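Local coordinates for protein catalase (Bacillus pumilus, PDB 4QON) that probably breaks hydrogen peroxide down to water and oxygen at a buried haem, as a haem catalase that here also holds catechol, at residues R109-F114 with T179-D184; N131-F136 with R195-H200. One frame throughout, in Å; residues are numbered along the deposited sequence.

Contact 1 of 2, residues R109-F114 with T179-D184; sequences RDPRGF and TWLFSD. With CAQ (catechol), chain H; HEM (protoporphyrin IX containing Fe), chain E.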
ATOM      1  N   ARG A 109      -5.283  -5.313 -32.471  1.00 22.96           N
ATOM      2  CA  ARG A 109      -5.465  -6.791 -32.495  1.00 24.42           C
ATOM      3  C   ARG A 109      -5.189  -7.387 -31.111  1.00 23.96           C
ATOM      4  O   ARG A 109      -4.265  -6.973 -30.419  1.00 24.28           O
ATOM      5  CB  ARG A 109      -4.539  -7.453 -33.547  1.00 25.49           C
ATOM      6  CG  ARG A 109      -4.657  -8.975 -33.656  1.00 26.98           C
ATOM      7  CD  ARG A 109      -3.870  -9.579 -34.824  1.00 29.01           C
ATOM      8  NE  ARG A 109      -4.113  -8.833 -36.060  1.00 30.52           N
ATOM      9  CZ  ARG A 109      -5.188  -8.952 -36.832  1.00 32.21           C
ATOM     10  NH1 ARG A 109      -6.127  -9.850 -36.570  1.00 33.27           N
ATOM     11  NH2 ARG A 109      -5.333  -8.163 -37.889  1.00 31.47           N
ATOM     12  N   ASP A 110      -6.063  -8.295 -30.674  1.00 24.75           N
ATOM     13  CA  ASP A 110      -6.032  -8.810 -29.278  1.00 24.46           C
ATOM     14  C   ASP A 110      -7.255  -9.745 -29.138  1.00 22.95           C
ATOM     15  O   ASP A 110      -8.331  -9.435 -29.634  1.00 22.97           O
ATOM     16  CB  ASP A 110      -6.123  -7.637 -28.257  1.00 24.41           C
ATOM     17  CG  ASP A 110      -4.837  -7.444 -27.382  1.00 26.01           C
ATOM     18  OD1 ASP A 110      -3.856  -8.250 -27.473  1.00 26.61           O
ATOM     19  OD2 ASP A 110      -4.824  -6.476 -26.552  1.00 25.01           O
ATOM     20  N   PRO A 111      -7.126 -10.822 -28.340  1.00 23.12           N
ATOM     21  CA  PRO A 111      -8.354 -11.385 -27.767  1.00 21.72           C
ATOM     22  C   PRO A 111      -9.146 -10.293 -27.051  1.00 21.78           C
ATOM     23  O   PRO A 111      -8.564  -9.258 -26.698  1.00 23.16           O
ATOM     24  CB  PRO A 111      -7.822 -12.445 -26.776  1.00 21.40           C
ATOM     25  CG  PRO A 111      -6.431 -12.679 -27.234  1.00 21.54           C
ATOM     26  CD  PRO A 111      -5.931 -11.374 -27.677  1.00 21.27           C
ATOM     27  N   ARG A 112     -10.430 -10.544 -26.809  1.00 21.53           N
ATOM     28  CA  ARG A 112     -11.240  -9.668 -26.003  1.00 21.17           C
ATOM     29  C   ARG A 112     -11.732 -10.466 -24.778  1.00 20.10           C
ATOM     30  O   ARG A 112     -12.182 -11.594 -24.905  1.00 19.70           O
ATOM     31  CB  ARG A 112     -12.444  -9.134 -26.806  1.00 22.16           C
ATOM     32  CG  ARG A 112     -12.253  -7.748 -27.403  1.00 22.39           C
ATOM     33  CD  ARG A 112     -11.041  -7.629 -28.301  1.00 22.54           C
ATOM     34  NE  ARG A 112     -10.941  -6.279 -28.862  1.00 22.31           N
ATOM     35  CZ  ARG A 112      -9.995  -5.873 -29.712  1.00 22.30           C
ATOM     36  NH1 ARG A 112      -9.022  -6.700 -30.074  1.00 22.14           N
ATOM     37  NH2 ARG A 112     -10.018  -4.618 -30.166  1.00 21.52           N
ATOM     38  N   GLY A 113     -11.626  -9.842 -23.613  1.00 18.59           N
ATOM     39  CA  GLY A 113     -12.240 -10.387 -22.426  1.00 17.93           C
ATOM     40  C   GLY A 113     -13.711 -10.235 -22.351  1.00 17.74           C
ATOM     41  O   GLY A 113     -14.280  -9.281 -22.900  1.00 18.22           O
ATOM     42  N   PHE A 114     -14.339 -11.209 -21.692  1.00 18.61           N
ATOM     43  CA  PHE A 114     -15.769 -11.408 -21.669  1.00 19.72           C
ATOM     44  C   PHE A 114     -16.025 -12.032 -20.284  1.00 19.26           C
ATOM     45  O   PHE A 114     -16.148 -13.237 -20.158  1.00 19.33           O
ATOM     46  CB  PHE A 114     -16.181 -12.369 -22.814  1.00 21.13           C
ATOM     47  CG  PHE A 114     -17.652 -12.335 -23.166  1.00 22.57           C
ATOM     48  CD1 PHE A 114     -18.647 -12.430 -22.186  1.00 22.47           C
ATOM     49  CD2 PHE A 114     -18.062 -12.227 -24.499  1.00 22.44           C
ATOM     50  CE1 PHE A 114     -19.993 -12.395 -22.527  1.00 23.61           C
ATOM     51  CE2 PHE A 114     -19.395 -12.186 -24.833  1.00 23.18           C
ATOM     52  CZ  PHE A 114     -20.365 -12.268 -23.859  1.00 22.98           C
ATOM     53  N   THR A 179      -3.869 -19.008 -35.343  1.00 26.66           N
ATOM     54  CA  THR A 179      -4.721 -19.219 -36.494  1.00 28.81           C
ATOM     55  C   THR A 179      -6.113 -18.566 -36.361  1.00 28.64           C
ATOM     56  O   THR A 179      -6.732 -18.244 -37.380  1.00 29.49           O
ATOM     57  CB  THR A 179      -4.794 -20.738 -36.810  1.00 28.73           C
ATOM     58  OG1 THR A 179      -3.461 -21.249 -36.941  1.00 30.91           O
ATOM     59  CG2 THR A 179      -5.532 -21.004 -38.100  1.00 29.93           C
ATOM     60  N   TRP A 180      -6.637 -18.435 -35.128  1.00 28.76           N
ATOM     61  CA  TRP A 180      -7.856 -17.646 -34.913  1.00 28.01           C
ATOM     62  C   TRP A 180      -7.577 -16.173 -34.811  1.00 27.49           C
ATOM     63  O   TRP A 180      -8.324 -15.365 -35.368  1.00 27.45           O
ATOM     64  CB  TRP A 180      -8.571 -18.052 -33.635  1.00 28.07           C
ATOM     65  CG  TRP A 180      -9.236 -19.339 -33.614  1.00 28.19           C
ATOM     66  CD1 TRP A 180      -8.638 -20.546 -33.585  1.00 27.89           C
ATOM     67  CD2 TRP A 180     -10.636 -19.572 -33.450  1.00 28.24           C
ATOM     68  NE1 TRP A 180      -9.574 -21.525 -33.473  1.00 29.76           N
ATOM     69  CE2 TRP A 180     -10.816 -20.952 -33.424  1.00 28.63           C
ATOM     70  CE3 TRP A 180     -11.764 -18.749 -33.433  1.00 28.11           C
ATOM     71  CZ2 TRP A 180     -12.087 -21.544 -33.346  1.00 28.66           C
ATOM     72  CZ3 TRP A 180     -13.022 -19.338 -33.370  1.00 26.86           C
ATOM     73  CH2 TRP A 180     -13.168 -20.713 -33.310  1.00 27.22           C
ATOM     74  N   LEU A 181      -6.554 -15.810 -34.037  1.00 27.54           N
ATOM     75  CA  LEU A 181      -6.275 -14.409 -33.709  1.00 27.99           C
ATOM     76  C   LEU A 181      -5.835 -13.615 -34.946  1.00 28.13           C
ATOM     77  O   LEU A 181      -6.056 -12.404 -35.023  1.00 27.56           O
ATOM     78  CB  LEU A 181      -5.192 -14.318 -32.646  1.00 27.60           C
ATOM     79  CG  LEU A 181      -4.795 -12.923 -32.121  1.00 27.82           C
ATOM     80  CD1 LEU A 181      -5.952 -12.286 -31.392  1.00 26.86           C
ATOM     81  CD2 LEU A 181      -3.598 -13.109 -31.222  1.00 26.75           C
ATOM     82  N   PHE A 182      -5.241 -14.275 -35.932  1.00 28.88           N
ATOM     83  CA  PHE A 182      -4.866 -13.534 -37.152  1.00 28.44           C
ATOM     84  C   PHE A 182      -5.851 -13.625 -38.297  1.00 28.53           C
ATOM     85  O   PHE A 182      -5.584 -13.052 -39.363  1.00 27.73           O
ATOM     86  CB  PHE A 182      -3.413 -13.842 -37.555  1.00 29.17           C
ATOM     87  CG  PHE A 182      -2.393 -13.137 -36.671  1.00 28.24           C
ATOM     88  CD1 PHE A 182      -1.902 -13.747 -35.528  1.00 28.72           C
ATOM     89  CD2 PHE A 182      -1.928 -11.885 -37.009  1.00 28.43           C
ATOM     90  CE1 PHE A 182      -0.967 -13.115 -34.753  1.00 28.31           C
ATOM     91  CE2 PHE A 182      -1.006 -11.240 -36.237  1.00 29.03           C
ATOM     92  CZ  PHE A 182      -0.521 -11.848 -35.095  1.00 28.37           C
ATOM     93  N   SER A 183      -7.009 -14.243 -38.079  1.00 28.50           N
ATOM     94  CA  SER A 183      -8.229 -13.878 -38.863  1.00 28.86           C
ATOM     95  C   SER A 183      -8.670 -12.468 -38.522  1.00 28.09           C
ATOM     96  O   SER A 183      -8.103 -11.823 -37.649  1.00 26.91           O
ATOM     97  CB  SER A 183      -9.365 -14.892 -38.648  1.00 29.82           C
ATOM     98  OG  SER A 183     -10.019 -14.732 -37.376  1.00 27.57           O
ATOM     99  N   ASP A 184      -9.679 -11.952 -39.195  1.00 27.57           N
ATOM    100  CA  ASP A 184     -10.114 -10.625 -38.842  1.00 28.36           C
ATOM    101  C   ASP A 184     -10.834 -10.622 -37.479  1.00 28.66           C
ATOM    102  O   ASP A 184     -11.068  -9.559 -36.938  1.00 28.63           O
ATOM    103  CB  ASP A 184     -10.966 -10.009 -39.936  1.00 27.66           C
ATOM    104  CG  ASP A 184     -10.143  -9.619 -41.152  1.00 28.73           C
ATOM    105  OD1 ASP A 184      -8.907  -9.435 -41.059  1.00 27.84           O
ATOM    106  OD2 ASP A 184     -10.776  -9.521 -42.240  1.00 30.05           O
TER
HETATM  107  C1  CAQ H 504      -0.189 -10.990 -31.447  1.00 43.77           C
HETATM  108  C2  CAQ H 504      -0.839  -9.817 -31.114  1.00 42.11           C
HETATM  109  C3  CAQ H 504      -1.616  -9.778 -29.961  1.00 42.16           C
HETATM  110  O3  CAQ H 504      -2.253  -8.674 -29.549  1.00 41.53           O
HETATM  111  C4  CAQ H 504      -1.758 -10.960 -29.107  1.00 42.16           C
HETATM  112  O4  CAQ H 504      -2.548 -10.834 -27.989  1.00 43.48           O
HETATM  113  C5  CAQ H 504      -1.093 -12.130 -29.479  1.00 41.76           C
HETATM  114  C6  CAQ H 504      -0.314 -12.139 -30.645  1.00 42.94           C
HETATM  115  CHA HEM E 501      -7.667 -10.624 -16.096  0.50 14.44           C
HETATM  116  CHB HEM E 501      -4.239 -13.807 -15.015  0.50 14.32           C
HETATM  117  CHC HEM E 501      -5.728 -16.679 -18.687  0.50 15.25           C
HETATM  118  CHD HEM E 501      -9.552 -13.750 -19.315  0.50 15.39           C
HETATM  119  C1A HEM E 501      -6.605 -11.244 -15.500  0.50 14.15           C
HETATM  120  C2A HEM E 501      -5.837 -10.681 -14.412  0.50 13.55           C
HETATM  121  C3A HEM E 501      -4.873 -11.588 -14.119  0.50 13.77           C
HETATM  122  C4A HEM E 501      -5.049 -12.700 -15.004  0.50 14.39           C
HETATM  123  CMA HEM E 501      -3.840 -11.480 -13.008  0.50 13.54           C
HETATM  124  CAA HEM E 501      -6.088  -9.349 -13.718  0.50 12.93           C
HETATM  125  CBA HEM E 501      -7.313  -9.512 -12.784  0.50 12.68           C
HETATM  126  CGA HEM E 501      -7.596  -8.307 -11.886  0.50 12.44           C
HETATM  127  O1A HEM E 501      -8.747  -8.153 -11.339  0.50 12.06           O
HETATM  128  O2A HEM E 501      -6.681  -7.488 -11.661  0.50 11.80           O
HETATM  129  C1B HEM E 501      -4.384 -14.830 -15.956  0.50 14.91           C
HETATM  130  C2B HEM E 501      -3.496 -15.966 -15.987  0.50 14.93           C
HETATM  131  C3B HEM E 501      -3.883 -16.752 -16.999  0.50 15.03           C
HETATM  132  C4B HEM E 501      -5.074 -16.117 -17.600  0.50 15.17           C
HETATM  133  CMB HEM E 501      -2.320 -16.280 -15.103  0.50 14.79           C
HETATM  134  CAB HEM E 501      -3.276 -18.039 -17.406  0.50 15.51           C
HETATM  135  CBB HEM E 501      -2.289 -18.540 -16.676  0.50 15.73           C
HETATM  136  C1C HEM E 501      -6.921 -16.160 -19.151  0.50 15.48           C
HETATM  137  C2C HEM E 501      -7.851 -16.843 -19.934  0.50 15.56           C
HETATM  138  C3C HEM E 501      -8.922 -15.993 -20.112  0.50 15.56           C
HETATM  139  C4C HEM E 501      -8.694 -14.806 -19.415  0.50 15.57           C
HETATM  140  CMC HEM E 501      -7.755 -18.232 -20.511  0.50 15.59           C
HETATM  141  CAC HEM E 501     -10.176 -16.345 -20.741  0.50 15.51           C
HETATM  142  CBC HEM E 501     -10.464 -17.636 -20.660  0.50 15.69           C
HETATM  143  C1D HEM E 501      -9.296 -12.652 -18.508  0.50 14.98           C
HETATM  144  C2D HEM E 501     -10.218 -11.529 -18.455  0.50 14.80           C
HETATM  145  C3D HEM E 501      -9.684 -10.647 -17.578  0.50 14.60           C
HETATM  146  C4D HEM E 501      -8.449 -11.252 -17.060  0.50 14.69           C
HETATM  147  CMD HEM E 501     -11.479 -11.401 -19.284  0.50 14.88           C
HETATM  148  CAD HEM E 501     -10.270  -9.319 -17.182  0.50 14.45           C
HETATM  149  CBD HEM E 501     -11.340  -9.501 -16.090  0.50 14.27           C
HETATM  150  CGD HEM E 501     -11.909  -8.123 -15.799  0.50 14.17           C
HETATM  151  O1D HEM E 501     -12.730  -7.628 -16.607  0.50 14.20           O
HETATM  152  O2D HEM E 501     -11.534  -7.487 -14.790  0.50 13.62           O
HETATM  153  NA  HEM E 501      -6.117 -12.488 -15.855  0.50 14.43           N
HETATM  154  NB  HEM E 501      -5.316 -14.991 -16.931  0.50 15.02           N
HETATM  155  NC  HEM E 501      -7.485 -14.969 -18.798  0.50 15.64           N
HETATM  156  ND  HEM E 501      -8.292 -12.463 -17.626  0.50 15.25           N
HETATM  157 FE   HEM E 501      -6.882 -13.653 -17.335  0.50 16.04          FE
HETATM  158  O   HOH W   1      -8.269  -7.474 -38.801  1.00 23.81           O
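Arg109 lies across the ring of Phe182 at about a right angle, its CD carbon resting over one face, 3.9 Å from the ring centroid and offset toward the rim, a CH-pi contact. The bend at chi3 (-47°), with chi4 near -79°, leaves the guanidinium plane 21° from the ring plane and turns NH1 to the C-terminal end of helix 175-181. There NH1 donates to Leu181 O at 3.0 Å, lying in the plane of that carbonyl, and more weakly to Ser183 O beyond the helix. NH2 reaches Asp184 OD1 through a water. Leu181 divides its two methyls between partners: CD1 packs on Pro111 CD at 3.8 Å, while CD2 meets catechol (chain H) C5 at 3.2 Å. The same catechol is gripped on its polar side by Asp110, whose OD1 accepts from O4 at 2.9 Å; O3 lies near both Asp110 OD1 and Arg109 O. Asp110 OD2 is held by the backbone N of Val98 and Ile99, which fixes the carboxylate. One guanidinium nitrogen thus joins the helix end to the loop leading into strand 113-120, and the two segments together give the catechol site a polar side and an apolar one.

Contact 2 of 2, residues N131-F136 with R195-H200; sequences NLPIFF and RGSGVH. With CAQ (catechol), chain G; HEM (protoporphyrin IX containing Fe), chain E.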
ATOM      1  N   ASN A 131     -13.461 -13.748 -25.967  1.00 21.86           N
ATOM      2  CA  ASN A 131     -14.224 -14.027 -27.240  1.00 22.13           C
ATOM      3  C   ASN A 131     -13.769 -15.276 -27.922  1.00 23.56           C
ATOM      4  O   ASN A 131     -14.618 -16.180 -28.230  1.00 24.74           O
ATOM      5  CB  ASN A 131     -14.230 -12.794 -28.177  1.00 22.11           C
ATOM      6  CG  ASN A 131     -12.854 -12.448 -28.710  1.00 21.58           C
ATOM      7  OD1 ASN A 131     -11.834 -12.717 -28.047  1.00 21.03           O
ATOM      8  ND2 ASN A 131     -12.804 -11.930 -29.925  1.00 21.19           N
ATOM      9  N   LEU A 132     -12.457 -15.430 -28.133  1.00 24.03           N
ATOM     10  CA  LEU A 132     -11.920 -16.662 -28.777  1.00 24.65           C
ATOM     11  C   LEU A 132     -11.897 -17.861 -27.803  1.00 25.05           C
ATOM     12  O   LEU A 132     -11.741 -17.697 -26.582  1.00 24.33           O
ATOM     13  CB  LEU A 132     -10.494 -16.433 -29.320  1.00 25.55           C
ATOM     14  CG  LEU A 132     -10.223 -15.122 -30.076  1.00 24.94           C
ATOM     15  CD1 LEU A 132      -8.757 -14.981 -30.444  1.00 23.82           C
ATOM     16  CD2 LEU A 132     -11.075 -15.023 -31.313  1.00 26.86           C
ATOM     17  N   PRO A 133     -12.059 -19.084 -28.323  1.00 24.09           N
ATOM     18  CA  PRO A 133     -12.420 -20.230 -27.475  1.00 23.77           C
ATOM     19  C   PRO A 133     -11.259 -21.078 -27.012  1.00 23.45           C
ATOM     20  O   PRO A 133     -11.488 -22.072 -26.311  1.00 23.04           O
ATOM     21  CB  PRO A 133     -13.354 -21.061 -28.420  1.00 23.47           C
ATOM     22  CG  PRO A 133     -12.774 -20.792 -29.745  1.00 24.24           C
ATOM     23  CD  PRO A 133     -12.407 -19.337 -29.738  1.00 24.74           C
ATOM     24  N   ILE A 134     -10.039 -20.723 -27.404  1.00 23.75           N
ATOM     25  CA  ILE A 134      -8.826 -21.446 -26.997  1.00 24.56           C
ATOM     26  C   ILE A 134      -7.773 -20.474 -26.508  1.00 23.54           C
ATOM     27  O   ILE A 134      -8.002 -19.278 -26.491  1.00 24.13           O
ATOM     28  CB  ILE A 134      -8.252 -22.275 -28.129  1.00 26.14           C
ATOM     29  CG1 ILE A 134      -8.036 -21.405 -29.380  1.00 27.35           C
ATOM     30  CG2 ILE A 134      -9.157 -23.443 -28.472  1.00 26.31           C
ATOM     31  CD1 ILE A 134      -7.105 -22.092 -30.318  1.00 28.88           C
ATOM     32  N   PHE A 135      -6.628 -20.986 -26.089  1.00 23.47           N
ATOM     33  CA  PHE A 135      -5.538 -20.131 -25.639  1.00 23.31           C
ATOM     34  C   PHE A 135      -4.194 -20.515 -26.291  1.00 23.11           C
ATOM     35  O   PHE A 135      -4.075 -21.558 -26.920  1.00 21.88           O
ATOM     36  CB  PHE A 135      -5.415 -20.165 -24.097  1.00 22.83           C
ATOM     37  CG  PHE A 135      -4.996 -18.839 -23.485  1.00 22.72           C
ATOM     38  CD1 PHE A 135      -5.763 -17.733 -23.657  1.00 22.05           C
ATOM     39  CD2 PHE A 135      -3.818 -18.719 -22.735  1.00 21.97           C
ATOM     40  CE1 PHE A 135      -5.378 -16.504 -23.126  1.00 22.13           C
ATOM     41  CE2 PHE A 135      -3.432 -17.506 -22.198  1.00 21.87           C
ATOM     42  CZ  PHE A 135      -4.222 -16.400 -22.383  1.00 21.61           C
ATOM     43  N   PHE A 136      -3.206 -19.651 -26.086  1.00 23.05           N
ATOM     44  CA  PHE A 136      -1.860 -19.753 -26.650  1.00 23.98           C
ATOM     45  C   PHE A 136      -1.025 -20.829 -25.944  1.00 23.87           C
ATOM     46  O   PHE A 136      -0.105 -21.385 -26.532  1.00 23.47           O
ATOM     47  CB  PHE A 136      -1.092 -18.468 -26.423  1.00 25.31           C
ATOM     48  CG  PHE A 136      -1.759 -17.235 -26.968  1.00 26.74           C
ATOM     49  CD1 PHE A 136      -2.589 -16.457 -26.156  1.00 26.65           C
ATOM     50  CD2 PHE A 136      -1.437 -16.782 -28.249  1.00 27.46           C
ATOM     51  CE1 PHE A 136      -3.175 -15.311 -26.648  1.00 26.34           C
ATOM     52  CE2 PHE A 136      -1.987 -15.625 -28.736  1.00 27.58           C
ATOM     53  CZ  PHE A 136      -2.871 -14.888 -27.936  1.00 27.41           C
ATOM     54  N   ARG A 195     -18.330 -12.821 -30.264  1.00 24.93           N
ATOM     55  CA  ARG A 195     -18.399 -14.117 -29.625  1.00 24.65           C
ATOM     56  C   ARG A 195     -18.014 -14.068 -28.129  1.00 23.45           C
ATOM     57  O   ARG A 195     -17.302 -13.190 -27.719  1.00 23.21           O
ATOM     58  CB  ARG A 195     -17.423 -15.053 -30.340  1.00 25.50           C
ATOM     59  CG  ARG A 195     -17.624 -16.516 -30.119  1.00 26.15           C
ATOM     60  CD  ARG A 195     -16.504 -17.321 -30.776  1.00 27.33           C
ATOM     61  NE  ARG A 195     -16.271 -16.957 -32.182  1.00 28.45           N
ATOM     62  CZ  ARG A 195     -16.514 -17.745 -33.235  1.00 30.74           C
ATOM     63  NH1 ARG A 195     -17.017 -18.978 -33.086  1.00 31.11           N
ATOM     64  NH2 ARG A 195     -16.250 -17.295 -34.464  1.00 30.20           N
ATOM     65  N   GLY A 196     -18.523 -15.003 -27.321  1.00 22.88           N
ATOM     66  CA  GLY A 196     -17.895 -15.268 -25.969  1.00 23.39           C
ATOM     67  C   GLY A 196     -17.642 -16.738 -25.753  1.00 23.49           C
ATOM     68  O   GLY A 196     -18.397 -17.596 -26.279  1.00 25.14           O
ATOM     69  N   SER A 197     -16.646 -17.070 -24.929  1.00 23.43           N
ATOM     70  CA  SER A 197     -16.243 -18.457 -24.680  1.00 22.69           C
ATOM     71  C   SER A 197     -15.763 -18.634 -23.244  1.00 23.42           C
ATOM     72  O   SER A 197     -15.040 -17.806 -22.789  1.00 21.29           O
ATOM     73  CB  SER A 197     -15.094 -18.813 -25.597  1.00 23.19           C
ATOM     74  OG  SER A 197     -15.407 -18.566 -26.968  1.00 22.64           O
ATOM     75  N   GLY A 198     -16.094 -19.768 -22.601  1.00 22.16           N
ATOM     76  CA  GLY A 198     -15.449 -20.113 -21.306  1.00 23.84           C
ATOM     77  C   GLY A 198     -14.013 -20.563 -21.455  1.00 24.08           C
ATOM     78  O   GLY A 198     -13.226 -20.479 -20.505  1.00 24.21           O
ATOM     79  N   VAL A 199     -13.649 -20.992 -22.652  1.00 23.90           N
ATOM     80  CA  VAL A 199     -12.281 -21.430 -23.006  1.00 23.47           C
ATOM     81  C   VAL A 199     -11.980 -22.777 -22.355  1.00 23.59           C
ATOM     82  O   VAL A 199     -11.905 -23.793 -23.053  1.00 24.16           O
ATOM     83  CB  VAL A 199     -11.171 -20.362 -22.810  1.00 23.02           C
ATOM     84  CG1 VAL A 199      -9.812 -20.982 -23.077  1.00 23.12           C
ATOM     85  CG2 VAL A 199     -11.374 -19.129 -23.714  1.00 22.71           C
ATOM     86  N   HIS A 200     -11.871 -22.839 -21.022  1.00 22.25           N
ATOM     87  CA  HIS A 200     -11.629 -24.120 -20.368  1.00 21.72           C
ATOM     88  C   HIS A 200     -12.820 -25.050 -20.368  1.00 21.85           C
ATOM     89  O   HIS A 200     -13.963 -24.640 -20.314  1.00 21.76           O
ATOM     90  CB  HIS A 200     -11.286 -23.926 -18.883  1.00 21.13           C
ATOM     91  CG  HIS A 200     -10.197 -22.933 -18.649  1.00 20.58           C
ATOM     92  ND1 HIS A 200      -8.901 -23.170 -19.019  1.00 20.53           N
ATOM     93  CD2 HIS A 200     -10.226 -21.655 -18.184  1.00 21.22           C
ATOM     94  CE1 HIS A 200      -8.147 -22.135 -18.677  1.00 20.83           C
ATOM     95  NE2 HIS A 200      -8.929 -21.198 -18.178  1.00 19.88           N
TER
HETATM   96  C1  CAQ G 503      -2.745 -12.762 -22.823  1.00 27.72           C
HETATM   97  C2  CAQ G 503      -3.205 -12.688 -21.531  1.00 27.63           C
HETATM   98  C3  CAQ G 503      -4.551 -12.812 -21.270  1.00 27.24           C
HETATM   99  O3  CAQ G 503      -5.072 -12.775 -20.012  1.00 28.46           O
HETATM  100  C4  CAQ G 503      -5.477 -13.027 -22.410  1.00 26.90           C
HETATM  101  O4  CAQ G 503      -6.764 -13.183 -22.102  1.00 25.89           O
HETATM  102  C5  CAQ G 503      -4.999 -13.130 -23.707  1.00 27.26           C
HETATM  103  C6  CAQ G 503      -3.631 -12.976 -23.890  1.00 28.83           C
HETATM  104  CHA HEM E 501      -7.667 -10.624 -16.096  0.50 14.44           C
HETATM  105  CHB HEM E 501      -4.239 -13.807 -15.015  0.50 14.32           C
HETATM  106  CHC HEM E 501      -5.728 -16.679 -18.687  0.50 15.25           C
HETATM  107  CHD HEM E 501      -9.552 -13.750 -19.315  0.50 15.39           C
HETATM  108  C1A HEM E 501      -6.605 -11.244 -15.500  0.50 14.15           C
HETATM  109  C2A HEM E 501      -5.837 -10.681 -14.412  0.50 13.55           C
HETATM  110  C3A HEM E 501      -4.873 -11.588 -14.119  0.50 13.77           C
HETATM  111  C4A HEM E 501      -5.049 -12.700 -15.004  0.50 14.39           C
HETATM  112  CMA HEM E 501      -3.840 -11.480 -13.008  0.50 13.54           C
HETATM  113  CAA HEM E 501      -6.088  -9.349 -13.718  0.50 12.93           C
HETATM  114  CBA HEM E 501      -7.313  -9.512 -12.784  0.50 12.68           C
HETATM  115  CGA HEM E 501      -7.596  -8.307 -11.886  0.50 12.44           C
HETATM  116  O1A HEM E 501      -8.747  -8.153 -11.339  0.50 12.06           O
HETATM  117  O2A HEM E 501      -6.681  -7.488 -11.661  0.50 11.80           O
HETATM  118  C1B HEM E 501      -4.384 -14.830 -15.956  0.50 14.91           C
HETATM  119  C2B HEM E 501      -3.496 -15.966 -15.987  0.50 14.93           C
HETATM  120  C3B HEM E 501      -3.883 -16.752 -16.999  0.50 15.03           C
HETATM  121  C4B HEM E 501      -5.074 -16.117 -17.600  0.50 15.17           C
HETATM  122  CMB HEM E 501      -2.320 -16.280 -15.103  0.50 14.79           C
HETATM  123  CAB HEM E 501      -3.276 -18.039 -17.406  0.50 15.51           C
HETATM  124  CBB HEM E 501      -2.289 -18.540 -16.676  0.50 15.73           C
HETATM  125  C1C HEM E 501      -6.921 -16.160 -19.151  0.50 15.48           C
HETATM  126  C2C HEM E 501      -7.851 -16.843 -19.934  0.50 15.56           C
HETATM  127  C3C HEM E 501      -8.922 -15.993 -20.112  0.50 15.56           C
HETATM  128  C4C HEM E 501      -8.694 -14.806 -19.415  0.50 15.57           C
HETATM  129  CMC HEM E 501      -7.755 -18.232 -20.511  0.50 15.59           C
HETATM  130  CAC HEM E 501     -10.176 -16.345 -20.741  0.50 15.51           C
HETATM  131  CBC HEM E 501     -10.464 -17.636 -20.660  0.50 15.69           C
HETATM  132  C1D HEM E 501      -9.296 -12.652 -18.508  0.50 14.98           C
HETATM  133  C2D HEM E 501     -10.218 -11.529 -18.455  0.50 14.80           C
HETATM  134  C3D HEM E 501      -9.684 -10.647 -17.578  0.50 14.60           C
HETATM  135  C4D HEM E 501      -8.449 -11.252 -17.060  0.50 14.69           C
HETATM  136  CMD HEM E 501     -11.479 -11.401 -19.284  0.50 14.88           C
HETATM  137  CAD HEM E 501     -10.270  -9.319 -17.182  0.50 14.45           C
HETATM  138  CBD HEM E 501     -11.340  -9.501 -16.090  0.50 14.27           C
HETATM  139  CGD HEM E 501     -11.909  -8.123 -15.799  0.50 14.17           C
HETATM  140  O1D HEM E 501     -12.730  -7.628 -16.607  0.50 14.20           O
HETATM  141  O2D HEM E 501     -11.534  -7.487 -14.790  0.50 13.62           O
HETATM  142  NA  HEM E 501      -6.117 -12.488 -15.855  0.50 14.43           N
HETATM  143  NB  HEM E 501      -5.316 -14.991 -16.931  0.50 15.02           N
HETATM  144  NC  HEM E 501      -7.485 -14.969 -18.798  0.50 15.64           N
HETATM  145  ND  HEM E 501      -8.292 -12.463 -17.626  0.50 15.25           N
HETATM  146 FE   HEM E 501      -6.882 -13.653 -17.335  0.50 16.04          FE
HETATM  147  O   HOH W   2     -15.517 -12.628 -31.480  1.00 24.81           O
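Arg195 meets Asn131 mainly through its backbone and the aliphatic part of its side chain. Its carbonyl O faces Asn131 CA in a CA-H...O contact of 3.2 Å and also lies close to CB; this buried oxygen has no hydrogen-bond partner in the model. Its side chain runs past Asn131 O, with CD 3.4 Å from that oxygen, and bends at chi3 to carry the guanidinium on to Glu185, where NE forms a salt bridge. A water accepts from both Arg195 N and Asn131 ND2, while Asn131 OD1 is taken by the backbone N of Arg112. At Gly196 the backbones run close, its CA 4.1 Å from Asn131 CA. Ser197 supplies the direct hydrogen bond: with OG anti to the carbonyl carbon (chi1 -54°), the hydroxyl donates to Asn131 O at 2.8 Å, from above the carbonyl plane, and also sits against Pro133 CA and CB. A classic gamma turn centred on Val199, closed by His200 N to Gly198 O, points the Val199 CA hydrogen at Pro133 O in a nearly straight CA-H...O contact. Val199 CG2 lies 3.5 Å from the haem vinyl atom CBC and also meets Leu132 O. His200 comes near the haem methyl CMC, which sits over one face of the Phe135 ring; Phe136 CD1 occupies the opposite face. The chain G catechol, bonded to His57 and Asn130, lies on the distal side of the haem, its O3 3.3 Å from the iron. One hydroxyl bond, a bridging water and weak C-H...O contacts therefore join segments that line this pocket: Val199 packs on the vinyl, Phe135 and Phe136 on the catechol, and Phe135 also on the haem methyl.

How the contacts relate
Both contacts are buried, and neither is touched by another subunit; contact 2 lies nearer the centre of the chain, and both touch the haem. They are joined directly: Arg112 O and Asn131 N are probably hydrogen-bonded, Phe114 CD2 packs on Gly196 CA, and Trp180 on helix 175-181 meets Pro133. Their segments alternate along the chain, and both reach the same antiparallel sheet. The chemistry follows position. Contact 1, at a helix end beside helix 434-448, relies on a charged, partly exposed arginine and a polar catechol grip, whereas in contact 2 the arginine's charge is met outside, at Glu185, and a serine hydroxyl, a water and C-H...O contacts join the segments.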